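Local coordinates for protein anabena Tic22 (PDB 4EV1) that probably acts as a chaperone in protein transport, as a cyanobacterial member of the Tic22-like family associated with thylakoids, at residues D12-Y17 and V83-I88; P26-L31 and G41-G46; F136-A141 and G170-V175. All blocks are in the same frame, centred on the assembly; numbering follows the deposited sequence.

How the contacts relate
All three contacts lie in the Tic22-like region of one chain, and none touches another. Both segments of contact 2 fall between those of contact 1 in sequence, and contact 3 follows further along. The centres of contacts 1 and 2 lie about 18 Å apart, and strand 15-20 of contact 1 is followed directly by strand 28-30 of contact 2. Strand 102-107 joins the two, pairing with strand 43-48 and sending Phe106 onto contact 1. The centre of contact 3 lies about 25 Å from that of contact 1 and about 39 Å from that of contact 2; contacts 2 and 3 lie on opposite sides of the chain's centre, with contact 1 nearer the middle.

Contact 1. Residues D12-Y17 and V83-I88; sequences DSVPIY and VPLGVI
Backbone bonds first join Ile16 to Val83, an antiparallel hydrogen-bonded pair: Ile16 N gives its hydrogen to Val83 O at 2.8 Å, and Val83 N returns one to Ile16 O at 2.9 Å, almost straight at 174°. Two residues away in each segment, Leu85 N reaches Val14 O at 2.8 Å, meeting that carbonyl nearly end-on. Leu85 opens helix 85-94, so an amide of the helix's first turn is satisfied by the loop ahead of strand 15-20, and the pairing runs from strand into helix with Pro84 at the N-cap position.

The apolar contacts gather round Ile16. Its CG1, turned beside the backbone N (chi1 -60°), lies 3.7 Å from Leu85 CB, while Ile16 CG2 meets Ile88 CD1 at 3.7 Å; each pair of side chains meets at a slant. Val14 CB adds a looser touch on Leu85 CB at 4.1 Å. An alanine at Ile16 would lose both branches, and is likely to leave a gap facing Leu85 and Ile88.

The polar contribution comes from Asp12, whose OD1 lies 3.4 Å from Pro84 CB and whose OD2 forms a salt bridge with Lys8.

Phe106 of strand 102-107 packs on Ile16, Leu85 and Ile88, Met49 touches Val14 and Ile16, and helix 213-220 lies against Pro15.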
loop_
_atom_site.group_PDB
_atom_site.type_symbol
_atom_site.label_atom_id
_atom_site.label_comp_id
_atom_site.label_asym_id
_atom_site.label_seq_id
_atom_site.Cartn_x
_atom_site.Cartn_y
_atom_site.Cartn_z
ATOM N N ASP A 12 -3.127 -8.452 2.778
ATOM C CA ASP A 12 -4.011 -8.810 1.671
ATOM C C ASP A 12 -5.307 -7.985 1.575
ATOM O O ASP A 12 -5.977 -8.007 0.545
ATOM C CB ASP A 12 -4.404 -10.292 1.736
ATOM C CG ASP A 12 -3.346 -11.229 1.162
ATOM O OD1 ASP A 12 -2.328 -10.771 0.627
ATOM O OD2 ASP A 12 -3.553 -12.461 1.233
ATOM N N SER A 13 -5.661 -7.274 2.634
ATOM C CA SER A 13 -6.805 -6.346 2.576
ATOM C C SER A 13 -6.613 -5.302 1.492
ATOM O O SER A 13 -7.563 -4.720 1.036
ATOM C CB SER A 13 -6.906 -5.559 3.870
ATOM O OG SER A 13 -7.392 -6.363 4.902
ATOM N N VAL A 14 -5.348 -4.998 1.201
ATOM C CA VAL A 14 -4.981 -3.840 0.391
ATOM C C VAL A 14 -4.705 -4.316 -1.024
ATOM O O VAL A 14 -3.784 -5.116 -1.234
ATOM C CB VAL A 14 -3.742 -3.162 0.976
ATOM C CG1 VAL A 14 -3.349 -1.935 0.198
ATOM C CG2 VAL A 14 -3.958 -2.805 2.482
ATOM N N PRO A 15 -5.468 -3.831 -1.998
ATOM C CA PRO A 15 -5.116 -4.165 -3.385
ATOM C C PRO A 15 -4.000 -3.260 -3.935
ATOM O O PRO A 15 -3.945 -2.079 -3.641
ATOM C CB PRO A 15 -6.420 -3.952 -4.149
ATOM C CG PRO A 15 -7.118 -2.919 -3.412
ATOM C CD PRO A 15 -6.664 -2.980 -1.934
ATOM N N ILE A 16 -3.126 -3.847 -4.743
ATOM C CA ILE A 16 -2.059 -3.143 -5.375
ATOM C C ILE A 16 -2.350 -3.290 -6.853
ATOM O O ILE A 16 -2.752 -4.364 -7.300
ATOM C CB ILE A 16 -0.709 -3.808 -5.028
ATOM C CG1 ILE A 16 -0.495 -3.788 -3.503
ATOM C CG2 ILE A 16 0.466 -3.137 -5.810
ATOM C CD1 ILE A 16 -0.314 -2.426 -2.863
ATOM N N TYR A 17 -2.164 -2.244 -7.627
ATOM C CA TYR A 17 -2.468 -2.304 -9.093
ATOM C C TYR A 17 -1.172 -2.377 -9.933
ATOM O O TYR A 17 -0.316 -1.539 -9.813
ATOM C CB TYR A 17 -3.331 -1.108 -9.436
ATOM C CG TYR A 17 -4.570 -1.075 -8.583
ATOM C CD1 TYR A 17 -5.607 -1.959 -8.811
ATOM C CD2 TYR A 17 -4.686 -0.208 -7.521
ATOM C CE1 TYR A 17 -6.738 -1.959 -8.028
ATOM C CE2 TYR A 17 -5.827 -0.212 -6.702
ATOM C CZ TYR A 17 -6.854 -1.117 -6.967
ATOM O OH TYR A 17 -8.004 -1.134 -6.196
ATOM N N VAL A 83 -3.700 -7.058 -7.400
ATOM C CA VAL A 83 -3.024 -8.114 -6.616
ATOM C C VAL A 83 -3.110 -7.730 -5.098
ATOM O O VAL A 83 -2.807 -6.588 -4.719
ATOM C CB VAL A 83 -1.533 -8.244 -7.067
ATOM C CG1 VAL A 83 -0.763 -9.427 -6.327
ATOM C CG2 VAL A 83 -1.438 -8.346 -8.658
ATOM N N PRO A 84 -3.481 -8.666 -4.230
ATOM C CA PRO A 84 -3.435 -8.357 -2.833
ATOM C C PRO A 84 -1.985 -8.059 -2.379
ATOM O O PRO A 84 -1.046 -8.698 -2.804
ATOM C CB PRO A 84 -3.982 -9.633 -2.154
ATOM C CG PRO A 84 -4.426 -10.534 -3.204
ATOM C CD PRO A 84 -3.900 -10.057 -4.491
ATOM N N LEU A 85 -1.816 -7.089 -1.512
ATOM C CA LEU A 85 -0.473 -6.695 -1.074
ATOM C C LEU A 85 0.298 -7.807 -0.397
ATOM O O LEU A 85 1.506 -7.909 -0.602
ATOM C CB LEU A 85 -0.537 -5.474 -0.177
ATOM C CG LEU A 85 0.749 -4.966 0.468
ATOM C CD1 LEU A 85 1.799 -4.539 -0.584
ATOM C CD2 LEU A 85 0.346 -3.782 1.322
ATOM N N GLY A 86 -0.397 -8.689 0.334
ATOM C CA GLY A 86 0.271 -9.828 0.984
ATOM C C GLY A 86 0.878 -10.836 0.050
ATOM O O GLY A 86 1.911 -11.423 0.359
ATOM N N VAL A 87 0.300 -10.984 -1.143
ATOM C CA VAL A 87 0.875 -11.840 -2.165
ATOM C C VAL A 87 2.215 -11.296 -2.651
ATOM O O VAL A 87 3.184 -12.027 -2.798
ATOM C CB VAL A 87 -0.087 -11.983 -3.356
ATOM C CG1 VAL A 87 0.545 -12.795 -4.476
ATOM C CG2 VAL A 87 -1.411 -12.654 -2.882
ATOM N N ILE A 88 2.279 -9.997 -2.904
ATOM C CA ILE A 88 3.533 -9.355 -3.244
ATOM C C ILE A 88 4.554 -9.445 -2.115
ATOM O O ILE A 88 5.713 -9.769 -2.365
ATOM C CB ILE A 88 3.282 -7.882 -3.675
ATOM C CG1 ILE A 88 2.426 -7.849 -4.951
ATOM C CG2 ILE A 88 4.612 -7.158 -3.924
ATOM C CD1 ILE A 88 2.064 -6.444 -5.393
#

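Contact 2. Residues P26-L31 and G41-G46; sequences PLSRPL and GGSITG
A chi1 of -165° swings the Thr45 hydroxyl to the side opposite its own amide nitrogen, within reach of Leu27 O, and Leu31, its CG turned beside the backbone N (chi1 -71°), lays its isobutyl group over Gly41 and Ser43. Thr45 OG1 donates to Leu27 O at 2.6 Å, tilted from the carbonyl plane. Leu27 O also accepts from a water at 3.1 Å that in turn accepts a hydrogen bond from Gly46 N, so a side chain and a water bridge tie the beginning of 26-31 to the end of 41-46. Pro26 CB rests 3.6 Å from Thr45 OG1, beside this hydroxyl.

Between these ends runs an antiparallel ladder. Arg29 and Ile44 form its hydrogen-bonded pair, Ile44 N to Arg29 O at 2.8 Å lying in the carbonyl plane. Further along, Leu31 N binds Gly42 O at 2.9 Å from above the plane of that carbonyl, 50° out of it, while Pro30, which has no amide hydrogen to give, faces Ser43 in a non-hydrogen-bonded pair.

Leu31 closes the other end. Its CD1 is pressed to 3.4 Å from Gly41 CA, tighter than usual, at a position where a side chain on the glycine would collide with the leucine. Leu31 CD2 meets Ile44 CG2 at 3.9 Å, the two side chains crossing at about a right angle.

Strand 28-30 is one of the two outer strands of a three-stranded mixed sheet; strand 43-48 lies in its middle, its far edge pairing in parallel with strand 102-107, whose Leu103 touches Leu31 and whose Leu102 and Phe104 touch Thr45.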
loop_
_atom_site.group_PDB
_atom_site.type_symbol
_atom_site.label_atom_id
_atom_site.label_comp_id
_atom_site.label_asym_id
_atom_site.label_seq_id
_atom_site.Cartn_x
_atom_site.Cartn_y
_atom_site.Cartn_z
ATOM N N PRO A 26 3.740 -8.804 -15.277
ATOM C CA PRO A 26 3.975 -7.363 -15.096
ATOM C C PRO A 26 4.945 -6.758 -16.098
ATOM O O PRO A 26 5.934 -7.404 -16.454
ATOM C CB PRO A 26 4.577 -7.282 -13.681
ATOM C CG PRO A 26 4.087 -8.478 -13.028
ATOM C CD PRO A 26 4.077 -9.550 -14.061
ATOM N N LEU A 27 4.660 -5.542 -16.536
ATOM C CA LEU A 27 5.559 -4.790 -17.385
ATOM C C LEU A 27 6.725 -4.393 -16.486
ATOM O O LEU A 27 6.513 -3.797 -15.428
ATOM C CB LEU A 27 4.891 -3.529 -17.893
ATOM C CG LEU A 27 5.757 -2.596 -18.738
ATOM C CD1 LEU A 27 6.204 -3.264 -20.059
ATOM C CD2 LEU A 27 4.985 -1.325 -18.995
ATOM N N SER A 28 7.939 -4.697 -16.907
ATOM C CA SER A 28 9.108 -4.438 -16.080
ATOM C C SER A 28 10.310 -4.042 -16.930
ATOM O O SER A 28 10.283 -4.186 -18.130
ATOM C CB SER A 28 9.418 -5.668 -15.260
ATOM O OG SER A 28 9.930 -6.681 -16.086
ATOM N N ARG A 29 11.335 -3.533 -16.263
ATOM C CA ARG A 29 12.598 -3.084 -16.866
ATOM C C ARG A 29 13.703 -3.937 -16.215
ATOM O O ARG A 29 13.632 -4.207 -15.002
ATOM C CB ARG A 29 12.760 -1.579 -16.585
ATOM C CG ARG A 29 14.164 -1.070 -16.204
ATOM C CD ARG A 29 14.354 0.417 -16.530
ATOM N NE ARG A 29 15.401 0.626 -17.531
ATOM C CZ ARG A 29 16.140 1.731 -17.664
ATOM N NH1 ARG A 29 15.970 2.797 -16.868
ATOM N NH2 ARG A 29 17.065 1.769 -18.615
ATOM N N PRO A 30 14.687 -4.395 -17.009
ATOM C CA PRO A 30 15.732 -5.254 -16.449
ATOM C C PRO A 30 16.667 -4.471 -15.556
ATOM O O PRO A 30 16.802 -3.259 -15.715
ATOM C CB PRO A 30 16.489 -5.791 -17.676
ATOM C CG PRO A 30 16.090 -4.907 -18.816
ATOM C CD PRO A 30 14.869 -4.133 -18.450
ATOM N N LEU A 31 17.288 -5.176 -14.613
ATOM C CA LEU A 31 18.189 -4.564 -13.660
ATOM C C LEU A 31 19.628 -4.953 -14.034
ATOM O O LEU A 31 19.862 -6.063 -14.517
ATOM C CB LEU A 31 17.848 -5.053 -12.259
ATOM C CG LEU A 31 16.546 -4.548 -11.611
ATOM C CD1 LEU A 31 16.222 -5.303 -10.334
ATOM C CD2 LEU A 31 16.614 -3.066 -11.326
ATOM N N GLY A 41 18.611 -8.313 -7.821
ATOM C CA GLY A 41 17.443 -7.984 -8.681
ATOM C C GLY A 41 17.588 -8.414 -10.150
ATOM O O GLY A 41 18.594 -8.131 -10.779
ATOM N N GLY A 42 16.584 -9.084 -10.730
ATOM C CA GLY A 42 16.522 -9.311 -12.198
ATOM C C GLY A 42 15.774 -8.252 -13.035
ATOM O O GLY A 42 16.206 -7.851 -14.102
ATOM N N SER A 43 14.627 -7.816 -12.533
ATOM C CA SER A 43 13.844 -6.769 -13.180
ATOM C C SER A 43 13.002 -6.035 -12.136
ATOM O O SER A 43 12.926 -6.455 -10.982
ATOM C CB SER A 43 13.008 -7.368 -14.314
ATOM O OG SER A 43 12.154 -8.370 -13.812
ATOM N N ILE A 44 12.460 -4.892 -12.530
ATOM C CA ILE A 44 11.710 -4.052 -11.631
ATOM C C ILE A 44 10.405 -3.572 -12.305
ATOM O O ILE A 44 10.424 -3.168 -13.464
ATOM C CB ILE A 44 12.541 -2.851 -11.106
ATOM C CG1 ILE A 44 11.778 -2.115 -9.979
ATOM C CG2 ILE A 44 12.996 -1.921 -12.261
ATOM C CD1 ILE A 44 12.552 -0.955 -9.283
ATOM N N THR A 45 9.303 -3.677 -11.554
ATOM C CA THR A 45 7.982 -3.225 -11.995
ATOM C C THR A 45 7.427 -2.142 -11.084
ATOM O O THR A 45 7.700 -2.077 -9.864
ATOM C CB THR A 45 6.970 -4.408 -12.151
ATOM O OG1 THR A 45 5.819 -3.976 -12.903
ATOM C CG2 THR A 45 6.510 -4.964 -10.778
ATOM N N GLY A 46 6.599 -1.291 -11.670
ATOM C CA GLY A 46 6.039 -0.179 -10.950
ATOM C C GLY A 46 4.647 -0.428 -10.488
ATOM O O GLY A 46 3.730 -0.450 -11.355
HETATM O O HOH W 1 5.680 -0.956 -14.510
#

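Contact 3. Residues F136-A141 and G170-V175; sequences FAVRFA and GLLGQV
A helix laid alongside a beta strand makes this contact: strand 136-139 and helix segment 170-175 run in nearly the same direction, 3° between their axes, with a closest approach of 8.6 Å. No hydrogen bond crosses between them, and the join is wholly apolar. Val138 is the side chain at its centre. With CG1 anti to the backbone N (chi1 174°), its two methyls straddle Leu171 and Leu172, CG2 toward Leu171 and the Leu172 amide, CG1 toward Leu172. Val138 CB lies 3.9 Å from Leu171 CD2 and Val138 CG2 comes equally near Leu172 N, at 3.9 Å, so the branch rests on the helix backbone as well as on side chains. Val138 CG1 faces Leu172 CD1 at 4.4 Å and reaches the outer limit of contact with Val175 CG2. Beyond the strand end, the Phe140 side chain stands roughly at right angles to Val175, its CD1 4.2 Å from Val175 CG1.

The buried seam continues on several sides. Ala168, a turn earlier in helix 165-175, also touches Val138, and Leu171 packs on Pro160 and Phe162 of strand 156-162. Strand 183-188, the antiparallel partner of strand 134-139, supplies Ile184 against Leu172, while Val147 from a loop meets both Phe140 and Val175.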
loop_
_atom_site.group_PDB
_atom_site.type_symbol
_atom_site.label_atom_id
_atom_site.label_comp_id
_atom_site.label_asym_id
_atom_site.label_seq_id
_atom_site.Cartn_x
_atom_site.Cartn_y
_atom_site.Cartn_z
ATOM N N PHE A 136 -2.538 6.297 8.066
ATOM C CA PHE A 136 -3.024 7.279 8.993
ATOM C C PHE A 136 -3.745 6.576 10.096
ATOM O O PHE A 136 -4.606 5.747 9.817
ATOM C CB PHE A 136 -3.942 8.262 8.287
ATOM C CG PHE A 136 -3.333 8.845 7.042
ATOM C CD1 PHE A 136 -3.511 8.231 5.818
ATOM C CD2 PHE A 136 -2.544 9.987 7.103
ATOM C CE1 PHE A 136 -2.939 8.751 4.667
ATOM C CE2 PHE A 136 -1.981 10.522 5.950
ATOM C CZ PHE A 136 -2.183 9.893 4.729
ATOM N N ALA A 137 -3.397 6.916 11.349
ATOM C CA ALA A 137 -4.011 6.246 12.484
ATOM C C ALA A 137 -4.483 7.309 13.454
ATOM O O ALA A 137 -3.736 8.266 13.762
ATOM C CB ALA A 137 -3.011 5.285 13.155
ATOM N N VAL A 138 -5.720 7.156 13.914
ATOM C CA VAL A 138 -6.309 8.115 14.836
ATOM C C VAL A 138 -5.917 7.799 16.271
ATOM O O VAL A 138 -5.959 6.650 16.685
ATOM C CB VAL A 138 -7.822 8.145 14.691
ATOM C CG1 VAL A 138 -8.489 9.049 15.780
ATOM C CG2 VAL A 138 -8.142 8.624 13.289
ATOM N N ARG A 139 -5.529 8.830 17.012
ATOM C CA ARG A 139 -5.122 8.641 18.405
ATOM C C ARG A 139 -5.979 9.508 19.266
ATOM O O ARG A 139 -6.424 10.570 18.828
ATOM C CB ARG A 139 -3.675 9.048 18.620
ATOM C CG ARG A 139 -2.672 8.357 17.727
ATOM C CD ARG A 139 -1.277 8.757 18.129
ATOM N NE ARG A 139 -0.930 10.101 17.687
ATOM C CZ ARG A 139 0.313 10.575 17.626
ATOM N NH1 ARG A 139 1.350 9.822 17.979
ATOM N NH2 ARG A 139 0.519 11.816 17.193
ATOM N N PHE A 140 -6.207 9.058 20.492
ATOM C CA PHE A 140 -6.925 9.860 21.484
ATOM C C PHE A 140 -6.207 11.208 21.758
ATOM O O PHE A 140 -6.859 12.240 21.990
ATOM C CB PHE A 140 -7.100 9.061 22.783
ATOM C CG PHE A 140 -8.072 7.905 22.672
ATOM C CD1 PHE A 140 -9.440 8.141 22.536
ATOM C CD2 PHE A 140 -7.631 6.605 22.683
ATOM C CE1 PHE A 140 -10.337 7.085 22.396
ATOM C CE2 PHE A 140 -8.526 5.546 22.553
ATOM C CZ PHE A 140 -9.869 5.782 22.419
ATOM N N ALA A 141 -4.877 11.177 21.738
ATOM C CA ALA A 141 -4.041 12.372 21.873
ATOM C C ALA A 141 -2.632 11.974 21.457
ATOM O O ALA A 141 -2.321 10.789 21.454
ATOM C CB ALA A 141 -4.052 12.904 23.335
ATOM N N GLY A 170 -12.442 11.124 9.009
ATOM C CA GLY A 170 -13.785 10.693 9.374
ATOM C C GLY A 170 -13.860 10.169 10.788
ATOM O O GLY A 170 -14.710 10.605 11.555
ATOM N N LEU A 171 -12.972 9.233 11.138
ATOM C CA LEU A 171 -12.898 8.686 12.506
ATOM C C LEU A 171 -12.487 9.733 13.538
ATOM O O LEU A 171 -13.065 9.796 14.622
ATOM C CB LEU A 171 -11.919 7.512 12.578
ATOM C CG LEU A 171 -11.776 6.785 13.935
ATOM C CD1 LEU A 171 -13.091 6.212 14.450
ATOM C CD2 LEU A 171 -10.753 5.667 13.785
ATOM N N LEU A 172 -11.512 10.574 13.185
ATOM C CA LEU A 172 -11.134 11.700 14.037
ATOM C C LEU A 172 -12.380 12.491 14.457
ATOM O O LEU A 172 -12.622 12.696 15.650
ATOM C CB LEU A 172 -10.151 12.626 13.327
ATOM C CG LEU A 172 -9.695 13.829 14.148
ATOM C CD1 LEU A 172 -9.202 13.359 15.499
ATOM C CD2 LEU A 172 -8.633 14.609 13.399
ATOM N N GLY A 173 -13.175 12.884 13.460
ATOM C CA GLY A 173 -14.442 13.599 13.671
ATOM C C GLY A 173 -15.376 12.935 14.675
ATOM O O GLY A 173 -16.015 13.625 15.466
ATOM N N GLN A 174 -15.436 11.601 14.675
ATOM C CA GLN A 174 -16.284 10.853 15.631
ATOM C C GLN A 174 -15.713 10.836 17.052
ATOM O O GLN A 174 -16.462 10.716 18.017
ATOM C CB GLN A 174 -16.502 9.406 15.186
ATOM C CG GLN A 174 -17.384 9.241 13.955
ATOM C CD GLN A 174 -17.292 7.847 13.347
ATOM O OE1 GLN A 174 -17.501 6.842 14.024
ATOM N NE2 GLN A 174 -16.983 7.782 12.057
ATOM N N VAL A 175 -14.393 10.939 17.167
ATOM C CA VAL A 175 -13.702 10.848 18.456
ATOM C C VAL A 175 -13.518 12.235 19.108
ATOM O O VAL A 175 -13.433 12.353 20.333
ATOM C CB VAL A 175 -12.313 10.161 18.269
ATOM C CG1 VAL A 175 -11.491 10.216 19.548
ATOM C CG2 VAL A 175 -12.484 8.737 17.813
#